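Local coordinates for alanine racemase 1 (Caldanaerobacter subterraneus subsp. tengcongensis MB4, PDB 4Y2W), which is a two-subunit member of the alanine racemase family, whose chain joins an N-terminal TIM barrel to a C-terminal domain rich in beta strands, at residues S350-K354 with I355-P359; R365-R368 with R369-R372; A155-R158 with G159-L162; E114-K117 with E118-Q122; I18-N21 with F22-K26. The protein carries 1 engineered substitution. All blocks are in the same frame, centred on the assembly; numbering follows the deposited sequence.

Interaction 1: residues S350-K354 with I355-P359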
# COMPACT_ATOMS: atom_id res chain seq x y z
N SER A 350 -8.82 13.48 -10.37
CA SER A 350 -8.54 14.72 -9.65
C SER A 350 -7.46 14.53 -8.59
O SER A 350 -6.57 15.37 -8.44
CB SER A 350 -9.81 15.26 -8.98
OG SER A 350 -10.80 15.57 -9.94
N MET A 351 -7.54 13.41 -7.86
CA MET A 351 -6.54 13.08 -6.85
C MET A 351 -5.17 12.83 -7.48
O MET A 351 -4.16 13.32 -6.98
CB MET A 351 -6.98 11.87 -6.03
CG MET A 351 -5.97 11.44 -4.98
SD MET A 351 -6.71 10.58 -3.57
CE MET A 351 -7.44 11.96 -2.69
N ALA A 352 -5.15 12.08 -8.57
CA ALA A 352 -3.92 11.78 -9.30
C ALA A 352 -3.22 13.05 -9.81
O ALA A 352 -2.00 13.15 -9.76
CB ALA A 352 -4.21 10.85 -10.47
N ASP A 353 -4.01 14.00 -10.28
CA ASP A 353 -3.48 15.28 -10.76
C ASP A 353 -2.83 16.06 -9.62
O ASP A 353 -1.69 16.50 -9.74
CB ASP A 353 -4.59 16.13 -11.38
CG ASP A 353 -5.19 15.50 -12.62
OD1 ASP A 353 -4.61 14.53 -13.15
OD2 ASP A 353 -6.26 15.97 -13.07
N LYS A 354 -3.55 16.19 -8.51
CA LYS A 354 -3.08 16.97 -7.36
C LYS A 354 -1.70 16.53 -6.84
O LYS A 354 -0.89 17.37 -6.47
CB LYS A 354 -4.12 16.93 -6.22
CG LYS A 354 -3.77 17.76 -4.99
CD LYS A 354 -3.84 19.26 -5.24
CE LYS A 354 -5.27 19.77 -5.34
NZ LYS A 354 -5.34 21.26 -5.27
N ILE A 355 -1.44 15.22 -6.84
CA ILE A 355 -0.13 14.71 -6.41
C ILE A 355 0.78 14.30 -7.58
O ILE A 355 1.72 13.52 -7.40
CB ILE A 355 -0.24 13.57 -5.37
CG1 ILE A 355 -1.23 12.49 -5.82
CG2 ILE A 355 -0.66 14.13 -4.02
CD1 ILE A 355 -1.03 11.15 -5.14
N GLU A 356 0.50 14.83 -8.77
CA GLU A 356 1.36 14.68 -9.94
C GLU A 356 1.63 13.21 -10.28
O GLU A 356 2.78 12.77 -10.34
CB GLU A 356 2.69 15.41 -9.73
CG GLU A 356 2.58 16.81 -9.16
CD GLU A 356 3.94 17.35 -8.74
OE1 GLU A 356 4.22 17.42 -7.53
OE2 GLU A 356 4.74 17.68 -9.64
N THR A 357 0.55 12.46 -10.48
CA THR A 357 0.66 11.06 -10.89
C THR A 357 -0.55 10.68 -11.75
O THR A 357 -1.24 11.56 -12.27
CB THR A 357 0.80 10.13 -9.66
OG1 THR A 357 1.08 8.80 -10.10
CG2 THR A 357 -0.46 10.13 -8.81
N ILE A 358 -0.79 9.39 -11.89
CA ILE A 358 -1.89 8.88 -12.72
C ILE A 358 -2.79 7.98 -11.88
O ILE A 358 -2.34 7.43 -10.87
CB ILE A 358 -1.36 8.11 -13.95
CG1 ILE A 358 -0.27 7.10 -13.55
CG2 ILE A 358 -0.82 9.09 -14.98
CD1 ILE A 358 0.16 6.19 -14.68
N PRO A 359 -4.07 7.82 -12.29
CA PRO A 359 -5.06 7.05 -11.53
C PRO A 359 -4.61 5.67 -11.06
O PRO A 359 -5.05 5.20 -10.01
CB PRO A 359 -6.22 6.91 -12.51
CG PRO A 359 -6.14 8.13 -13.35
CD PRO A 359 -4.67 8.44 -13.49
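A Schellman motif ends helix 348-354 in the C-terminal domain, its two diagnostic bonds tying A352 to T357 and D353 to E356. The outer bond runs from T357 N to A352 O at 2.7 Å, with the donor tilted 24° from the carbonyl plane. The inner one, E356 N to D353 O at 2.9 Å, approaches from above the plane of its acceptor. E356 is the C-prime residue: its positive phi (56°) folds the chain so that both N-H groups turn back to the carbonyls of A352 and D353, in the helix's last turn. A third bond, I355 N to M351 O, is weak. With chi1 at 49°, CG1 of I355 is set between the backbone N and the carbonyl carbon, and it lies 3.3 Å from M351 O. I355 and M351 share L295 as an apolar neighbour. The polar ends have partners beyond the segments: T357 OG1 is hydrogen-bonded to E361, and D353 forms a salt bridge with K236. I358 takes the N-cap position of helix 359-365, and the chain wraps round the methyl group of A352 on its way there: A352 CB lies 3.5 Å from I358 C and 3.9 Å from P359 CD.

Interaction 2: residues R365-R368 with R369-R372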
# COMPACT_ATOMS: atom_id res chain seq x y z
N ARG A 365 -2.27 2.61 -4.10
CA ARG A 365 -1.86 3.15 -2.81
C ARG A 365 -2.79 2.71 -1.68
O ARG A 365 -2.41 2.73 -0.51
CB ARG A 365 -1.82 4.68 -2.88
CG ARG A 365 -0.52 5.31 -2.43
CD ARG A 365 0.64 4.96 -3.36
NE ARG A 365 1.53 6.09 -3.57
CZ ARG A 365 2.66 6.05 -4.27
NH1 ARG A 365 3.09 4.91 -4.83
NH2 ARG A 365 3.39 7.15 -4.41
N ILE A 366 -4.02 2.30 -2.02
CA ILE A 366 -5.02 1.92 -1.03
C ILE A 366 -4.60 0.61 -0.34
O ILE A 366 -4.67 -0.46 -0.94
CB ILE A 366 -6.42 1.77 -1.65
CG1 ILE A 366 -6.88 3.10 -2.25
CG2 ILE A 366 -7.42 1.32 -0.59
CD1 ILE A 366 -8.04 2.98 -3.21
N SER A 367 -4.21 0.72 0.92
CA SER A 367 -3.42 -0.33 1.57
C SER A 367 -4.23 -1.52 2.05
O SER A 367 -5.47 -1.52 2.01
CB SER A 367 -2.64 0.25 2.75
OG SER A 367 -3.43 0.28 3.93
N ARG A 368 -3.49 -2.52 2.52
CA ARG A 368 -4.02 -3.74 3.11
C ARG A 368 -5.03 -3.46 4.22
O ARG A 368 -6.00 -4.21 4.39
CB ARG A 368 -2.85 -4.58 3.64
CG ARG A 368 -3.23 -5.87 4.36
CD ARG A 368 -2.02 -6.77 4.56
NE ARG A 368 -2.26 -7.79 5.59
CZ ARG A 368 -2.17 -7.58 6.90
NH1 ARG A 368 -1.85 -6.39 7.40
NH2 ARG A 368 -2.41 -8.58 7.74
N ARG A 369 -4.82 -2.39 4.97
CA ARG A 369 -5.67 -2.05 6.12
C ARG A 369 -7.09 -1.63 5.73
O ARG A 369 -7.99 -1.67 6.56
CB ARG A 369 -5.02 -0.96 6.97
CG ARG A 369 -5.45 -0.97 8.42
CD ARG A 369 -4.50 -0.18 9.30
NE ARG A 369 -4.45 1.24 8.96
CZ ARG A 369 -3.71 2.14 9.59
NH1 ARG A 369 -2.95 1.79 10.62
NH2 ARG A 369 -3.73 3.41 9.20
N VAL A 370 -7.28 -1.22 4.47
CA VAL A 370 -8.59 -0.79 3.98
C VAL A 370 -9.40 -2.00 3.51
O VAL A 370 -9.08 -2.60 2.48
CB VAL A 370 -8.43 0.20 2.81
CG1 VAL A 370 -9.80 0.67 2.31
CG2 VAL A 370 -7.58 1.39 3.23
N PRO A 371 -10.48 -2.36 4.24
CA PRO A 371 -11.30 -3.46 3.74
C PRO A 371 -12.05 -3.08 2.48
O PRO A 371 -12.36 -1.91 2.27
CB PRO A 371 -12.27 -3.71 4.89
CG PRO A 371 -12.39 -2.39 5.56
CD PRO A 371 -11.02 -1.79 5.48
N ARG A 372 -12.33 -4.08 1.64
CA ARG A 372 -13.11 -3.88 0.42
C ARG A 372 -14.51 -4.44 0.62
O ARG A 372 -14.67 -5.61 0.96
CB ARG A 372 -12.45 -4.58 -0.77
CG ARG A 372 -11.39 -3.75 -1.48
CD ARG A 372 -10.16 -3.52 -0.62
NE ARG A 372 -9.05 -3.01 -1.43
CZ ARG A 372 -7.85 -2.69 -0.95
NH1 ARG A 372 -7.57 -2.82 0.34
NH2 ARG A 372 -6.92 -2.23 -1.77
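R372 folds back along its own chain to reach I366 and S367, and its side chain can be followed atom by atom. From CB, chi1 (-86°) sends CG to the side opposite the carbonyl carbon, and a bend at chi2 (68°) turns the rest toward the preceding loop. NE bonds outside the segment, to the carbonyl of G45. CZ carries the two terminal nitrogens past a pair of consecutive carbonyls: NH2 donates to I366 O at 3.0 Å and NH1 to S367 O, also at 3.0 Å. NH1 has a second acceptor in V370 O, 2.6 Å away and in that carbonyl's plane. One face of the guanidinium is covered by CG2 of I366, 3.7 Å above the plane and offset toward the rim. The same methyl group packs on V370 CB at 3.7 Å, and both apolar residues continue onto V11 and F250.

S367 O is gripped twice, by R372 NH1 and by V370 N (3.1 Å), which arrive from opposite faces of its plane. S367 OG accepts from R369 N at 3.2 Å and is also bonded to A288 O. R368 and R369 lead their guanidinium groups away from the turn, R368 to E73 of the second subunit, R369 to D289, D317 and E70 of the second subunit. One arginine thus bonds three backbone carbonyls (I366, S367 and V370) where helix 359-365 passes to strand 372-376. The backbone pattern is a type I beta turn from S367 to V370, with an ST turn formed by the serine hydroxyl at its start.

Interaction 3: residues A155-R158 with G159-L162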
# COMPACT_ATOMS: atom_id res chain seq x y z
N ALA A 155 7.98 -23.36 -31.58
CA ALA A 155 6.83 -23.91 -32.31
C ALA A 155 6.93 -25.42 -32.49
O ALA A 155 5.92 -26.10 -32.65
CB ALA A 155 6.71 -23.22 -33.66
N ASN A 156 8.16 -25.94 -32.48
CA ASN A 156 8.42 -27.36 -32.65
C ASN A 156 8.65 -28.11 -31.33
O ASN A 156 8.95 -29.31 -31.34
CB ASN A 156 9.63 -27.56 -33.57
CG ASN A 156 9.51 -26.74 -34.85
OD1 ASN A 156 8.44 -26.65 -35.45
ND2 ASN A 156 10.62 -26.14 -35.27
N MET A 157 8.50 -27.41 -30.21
CA MET A 157 8.59 -28.02 -28.89
C MET A 157 7.20 -28.50 -28.47
O MET A 157 6.32 -27.70 -28.18
CB MET A 157 9.13 -27.01 -27.87
CG MET A 157 10.60 -26.67 -28.07
SD MET A 157 11.23 -25.50 -26.84
CE MET A 157 12.79 -25.05 -27.59
N ARG A 158 7.02 -29.82 -28.45
CA ARG A 158 5.72 -30.43 -28.16
C ARG A 158 5.23 -30.21 -26.72
O ARG A 158 4.03 -30.33 -26.46
CB ARG A 158 5.75 -31.94 -28.48
CG ARG A 158 6.64 -32.78 -27.57
CD ARG A 158 6.87 -34.16 -28.15
NE ARG A 158 7.77 -34.98 -27.33
CZ ARG A 158 7.44 -35.57 -26.18
NH1 ARG A 158 8.34 -36.29 -25.53
NH2 ARG A 158 6.21 -35.45 -25.67
N GLY A 159 6.14 -29.90 -25.81
CA GLY A 159 5.78 -29.59 -24.43
C GLY A 159 5.11 -28.24 -24.26
O GLY A 159 4.44 -28.00 -23.26
N LEU A 160 5.30 -27.35 -25.24
CA LEU A 160 4.69 -26.02 -25.22
C LEU A 160 3.51 -25.93 -26.17
O LEU A 160 3.35 -26.76 -27.06
CB LEU A 160 5.72 -24.96 -25.61
CG LEU A 160 7.02 -24.94 -24.83
CD1 LEU A 160 7.92 -23.82 -25.33
CD2 LEU A 160 6.75 -24.79 -23.34
N ILE A 161 2.68 -24.91 -25.96
CA ILE A 161 1.69 -24.47 -26.94
C ILE A 161 1.96 -22.99 -27.20
O ILE A 161 1.86 -22.17 -26.29
CB ILE A 161 0.24 -24.64 -26.44
CG1 ILE A 161 -0.01 -26.07 -25.95
CG2 ILE A 161 -0.74 -24.30 -27.56
CD1 ILE A 161 -1.36 -26.26 -25.28
N LEU A 162 2.29 -22.67 -28.44
CA LEU A 162 2.64 -21.31 -28.83
C LEU A 162 1.36 -20.55 -29.22
O LEU A 162 1.09 -20.31 -30.40
CB LEU A 162 3.66 -21.37 -29.97
CG LEU A 162 4.49 -20.13 -30.30
CD1 LEU A 162 4.92 -19.37 -29.06
CD2 LEU A 162 5.70 -20.55 -31.11
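M157 lies alongside L160, the two side chains pointing the same way, with SD of M157 4.0 Å from CD1 of L160. They occupy the two ends of a type I beta turn in the TIM barrel, at the alpha-to-beta connection where the chain leaves helix 144-155 and enters strand 160-166. The turn is closed by L160 N donating to M157 O at 3.1 Å. That bond is only moderately straight (152° at the hydrogen), and the donor sits above the plane of the carbonyl.

The chain of M157 is extended beyond CG, and the side chain packs on I109, K113 and E116 of helix 109-121. At the corner of the turn, R158 holds CG between its backbone N and carbonyl carbon (chi1 68°), leaving that atom 3.4 Å from G159 N; farther out, its side chain packs on L120 of the same helix. G159 meanwhile pairs through its backbone with A126, so the neighbouring strand 126-131 is already engaged before strand 160-166 begins.

The segments on the two sides of the turn run in nearly opposed directions, 153° apart, and A155 is brought back to L162. The CB bond of L162 points toward segment 155-158, and the branch that does the touching is CD2, while the residue as a whole also packs on V128 and I130. The methyl groups meet with A155 CB 3.8 Å from L162 CD2, and the same CD2 lies 3.6 Å from A155 N.

Interaction 4: residues E114-K117 with E118-Q122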
# COMPACT_ATOMS: atom_id res chain seq x y z
N GLU A 114 13.45 -24.73 -20.20
CA GLU A 114 13.21 -25.01 -18.78
C GLU A 114 11.73 -25.18 -18.48
O GLU A 114 11.35 -26.00 -17.65
CB GLU A 114 13.80 -23.90 -17.90
CG GLU A 114 15.33 -23.87 -17.87
CD GLU A 114 15.88 -22.61 -17.23
OE1 GLU A 114 17.06 -22.28 -17.49
OE2 GLU A 114 15.15 -21.93 -16.47
N LEU A 115 10.89 -24.39 -19.14
CA LEU A 115 9.44 -24.54 -19.01
C LEU A 115 8.97 -25.85 -19.63
O LEU A 115 8.20 -26.58 -19.02
CB LEU A 115 8.71 -23.35 -19.63
CG LEU A 115 7.17 -23.36 -19.56
CD1 LEU A 115 6.66 -23.61 -18.15
CD2 LEU A 115 6.60 -22.06 -20.11
N GLU A 116 9.45 -26.14 -20.84
CA GLU A 116 9.09 -27.37 -21.56
C GLU A 116 9.41 -28.60 -20.71
O GLU A 116 8.59 -29.50 -20.58
CB GLU A 116 9.82 -27.47 -22.91
CG GLU A 116 9.23 -28.52 -23.85
CD GLU A 116 10.17 -28.97 -24.96
OE1 GLU A 116 11.39 -28.69 -24.89
OE2 GLU A 116 9.69 -29.62 -25.91
N LYS A 117 10.61 -28.60 -20.12
CA LYS A 117 11.06 -29.68 -19.25
C LYS A 117 10.03 -30.01 -18.16
O LYS A 117 9.70 -31.18 -17.95
CB LYS A 117 12.40 -29.30 -18.62
CG LYS A 117 13.11 -30.41 -17.85
CD LYS A 117 14.51 -29.97 -17.44
CE LYS A 117 15.05 -30.77 -16.26
NZ LYS A 117 15.39 -32.18 -16.62
N GLU A 118 9.53 -28.97 -17.49
CA GLU A 118 8.52 -29.14 -16.45
C GLU A 118 7.16 -29.56 -17.03
O GLU A 118 6.42 -30.31 -16.39
CB GLU A 118 8.38 -27.83 -15.65
CG GLU A 118 7.53 -27.92 -14.39
CD GLU A 118 8.14 -28.80 -13.32
OE1 GLU A 118 9.37 -28.77 -13.15
OE2 GLU A 118 7.37 -29.51 -12.64
N SER A 119 6.84 -29.07 -18.22
CA SER A 119 5.61 -29.45 -18.93
C SER A 119 5.57 -30.95 -19.24
O SER A 119 4.54 -31.60 -19.07
CB SER A 119 5.48 -28.68 -20.25
OG SER A 119 5.97 -27.36 -20.13
N LEU A 120 6.70 -31.47 -19.70
CA LEU A 120 6.84 -32.88 -20.03
C LEU A 120 6.92 -33.74 -18.77
O LEU A 120 6.48 -34.89 -18.77
CB LEU A 120 8.07 -33.11 -20.92
CG LEU A 120 8.01 -32.41 -22.29
CD1 LEU A 120 9.36 -32.50 -23.00
CD2 LEU A 120 6.90 -32.98 -23.15
N LYS A 121 7.49 -33.18 -17.71
CA LYS A 121 7.59 -33.86 -16.43
C LYS A 121 6.22 -34.10 -15.78
O LYS A 121 6.05 -35.06 -15.03
CB LYS A 121 8.49 -33.05 -15.48
CG LYS A 121 8.82 -33.73 -14.17
CD LYS A 121 9.89 -32.95 -13.43
CE LYS A 121 10.02 -33.40 -11.98
NZ LYS A 121 10.98 -32.55 -11.23
N GLN A 122 5.25 -33.24 -16.07
CA GLN A 122 3.89 -33.39 -15.56
C GLN A 122 2.90 -33.88 -16.62
O GLN A 122 1.70 -34.02 -16.34
CB GLN A 122 3.40 -32.07 -14.97
CG GLN A 122 4.19 -31.60 -13.77
CD GLN A 122 3.68 -30.29 -13.21
OE1 GLN A 122 4.47 -29.43 -12.81
NE2 GLN A 122 2.36 -30.12 -13.18
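L115 O accepts twice from S119, once from its backbone N at 2.9 Å and once from its hydroxyl, OG, at 2.6 Å. The two donors use different directions. S119 N lies in the carbonyl plane, whereas OG comes from above it, placed there by a chi1 of -36° that keeps the oxygen beside its own backbone N. The buried serine hydroxyl is therefore satisfied within its own helix, one turn back.

The next two i to i+4 bonds follow the helical pattern: L120 N reaches E116 O at 2.9 Å, almost in line with the carbonyl bond, and K121 N reaches K117 O at 3.0 Å. The bond before them, E118 N to E114 O, is weak at 3.5 Å, while E118 O is taken up in turn by Q122 N. Alongside these bonds, E116 and L120 point the same way, and CG of E116 is 4.1 Å from CD1 of L120. The two lysines would carry like charges, but K117 NZ and K121 NZ are 7.0 Å apart.

All this belongs to helix 109-121 of the beta-alpha-beta unit between strands 103-106 and 126-131. L115 packs on A126, V128 and L160 of the barrel wall and on V98 of helix 94-99; S119 also rests on A126.

Interaction 5: residues I18-N21 with F22-K26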
# COMPACT_ATOMS: atom_id res chain seq x y z
N ILE A 18 -18.15 -2.21 -12.96
CA ILE A 18 -17.00 -2.81 -13.64
C ILE A 18 -17.46 -3.65 -14.83
O ILE A 18 -16.88 -3.58 -15.91
CB ILE A 18 -16.16 -3.68 -12.67
CG1 ILE A 18 -15.56 -2.81 -11.56
CG2 ILE A 18 -15.05 -4.41 -13.42
CD1 ILE A 18 -15.10 -3.60 -10.35
N THR A 19 -18.51 -4.44 -14.63
CA THR A 19 -19.09 -5.24 -15.71
C THR A 19 -19.65 -4.34 -16.81
O THR A 19 -19.56 -4.67 -17.99
CB THR A 19 -20.21 -6.19 -15.21
OG1 THR A 19 -21.23 -5.44 -14.54
CG2 THR A 19 -19.65 -7.25 -14.27
N HIS A 20 -20.23 -3.21 -16.41
CA HIS A 20 -20.72 -2.22 -17.37
C HIS A 20 -19.58 -1.66 -18.22
O HIS A 20 -19.68 -1.62 -19.44
CB HIS A 20 -21.43 -1.07 -16.67
CG HIS A 20 -21.73 0.09 -17.57
ND1 HIS A 20 -22.96 0.26 -18.17
CD2 HIS A 20 -20.96 1.11 -17.99
CE1 HIS A 20 -22.93 1.35 -18.91
NE2 HIS A 20 -21.73 1.89 -18.82
N ASN A 21 -18.51 -1.20 -17.56
CA ASN A 21 -17.34 -0.67 -18.27
C ASN A 21 -16.71 -1.72 -19.18
O ASN A 21 -16.19 -1.39 -20.24
CB ASN A 21 -16.29 -0.16 -17.27
CG ASN A 21 -16.75 1.06 -16.50
OD1 ASN A 21 -17.73 1.71 -16.86
ND2 ASN A 21 -16.04 1.37 -15.42
N PHE A 22 -16.75 -2.97 -18.74
CA PHE A 22 -16.33 -4.10 -19.57
C PHE A 22 -17.18 -4.19 -20.84
O PHE A 22 -16.64 -4.31 -21.94
CB PHE A 22 -16.39 -5.40 -18.76
CG PHE A 22 -16.27 -6.65 -19.59
CD1 PHE A 22 -15.03 -7.06 -20.08
CD2 PHE A 22 -17.39 -7.42 -19.88
CE1 PHE A 22 -14.92 -8.21 -20.84
CE2 PHE A 22 -17.28 -8.58 -20.64
CZ PHE A 22 -16.04 -8.97 -21.12
N ARG A 23 -18.50 -4.11 -20.68
CA ARG A 23 -19.42 -4.13 -21.82
C ARG A 23 -19.24 -2.93 -22.77
O ARG A 23 -19.53 -3.04 -23.96
CB ARG A 23 -20.88 -4.22 -21.34
CG ARG A 23 -21.26 -5.59 -20.81
CD ARG A 23 -22.78 -5.76 -20.68
NE ARG A 23 -23.38 -4.77 -19.79
CZ ARG A 23 -23.35 -4.82 -18.46
NH1 ARG A 23 -22.72 -5.80 -17.82
NH2 ARG A 23 -23.94 -3.86 -17.75
N GLU A 24 -18.76 -1.80 -22.25
CA GLU A 24 -18.43 -0.64 -23.08
C GLU A 24 -17.26 -0.93 -24.02
O GLU A 24 -17.25 -0.47 -25.16
CB GLU A 24 -18.11 0.58 -22.22
CG GLU A 24 -19.29 1.14 -21.46
CD GLU A 24 -20.31 1.81 -22.36
OE1 GLU A 24 -19.92 2.66 -23.18
OE2 GLU A 24 -21.52 1.48 -22.24
N ILE A 25 -16.29 -1.70 -23.55
CA ILE A 25 -15.12 -2.06 -24.36
C ILE A 25 -15.52 -2.96 -25.53
O ILE A 25 -14.97 -2.83 -26.63
CB ILE A 25 -14.02 -2.74 -23.52
CG1 ILE A 25 -13.56 -1.84 -22.37
CG2 ILE A 25 -12.82 -3.10 -24.39
CD1 ILE A 25 -13.12 -0.45 -22.79
N LYS A 26 -16.47 -3.86 -25.30
CA LYS A 26 -16.98 -4.74 -26.36
C LYS A 26 -17.64 -3.97 -27.51
O LYS A 26 -17.58 -4.40 -28.66
CB LYS A 26 -17.95 -5.78 -25.78
CG LYS A 26 -17.28 -6.85 -24.95
CD LYS A 26 -18.23 -7.97 -24.54
CE LYS A 26 -18.46 -8.98 -25.66
NZ LYS A 26 -17.21 -9.71 -26.03
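H20 holds its ring carbon CG anti to the backbone N (chi1 170°), and E24, one turn on, bends at chi2 (-70°) to bring its carboxylate beside that ring. Both belong to helix 15-28 of the N-terminal TIM-barrel domain. The ring and carboxylate planes are only 15° apart, but NE2 of H20 and OE2 of E24, at 3.5 Å, do not form a hydrogen bond. NE2 goes instead to E243 O, and E24 OE1 to E243 N, so the two side chains jointly hold the backbone of one residue.

R23 bends at chi3 and lays its guanidinium back along the helix. One face covers H20 CA, which lies 3.6 Å from its plane, and NH1 passes 3.6 Å from OG1 of T19. That hydroxyl bonds to D16 O, while R23 NH1 forms a salt bridge with E58 on helix 48-58. N21, buried, uses OD1 to accept from R245 N.

The backbone bonds of the helix include F22 N to I18 O at 2.9 Å and R23 N to T19 O at 2.9 Å, each with its donor tilted from the carbonyl plane. E24 N bonds to H20 O at 3.0 Å, and N21 O receives weak bonds from E24 N and I25 N. F22 touches I35 of strand 34-38, and it keeps T19 O at the edge of its ring, in the ring plane, 4.0 Å from CD2.

Two of the five contacts touch. In interactions 3 and 4, whose centres are 11 Å apart, G159 O packs on S119 CB at 3.3 Å and E116 OE2 lies 3.3 Å from M157 CB, which joins a barrel turn to the neighbouring helix. Interactions 1 and 2 flank helix 359-365, with centres about 18 Å apart, and both meet the second subunit. They also lie closest to bound alanine: the side chain of I358 is about 5 Å from one, two residues before the pocket residue Q360, and that of R369 about 8 Å. Interaction 5 stands back, I25 being about 14 Å away, while interactions 1 and 3 are about 44 Å apart, centre to centre.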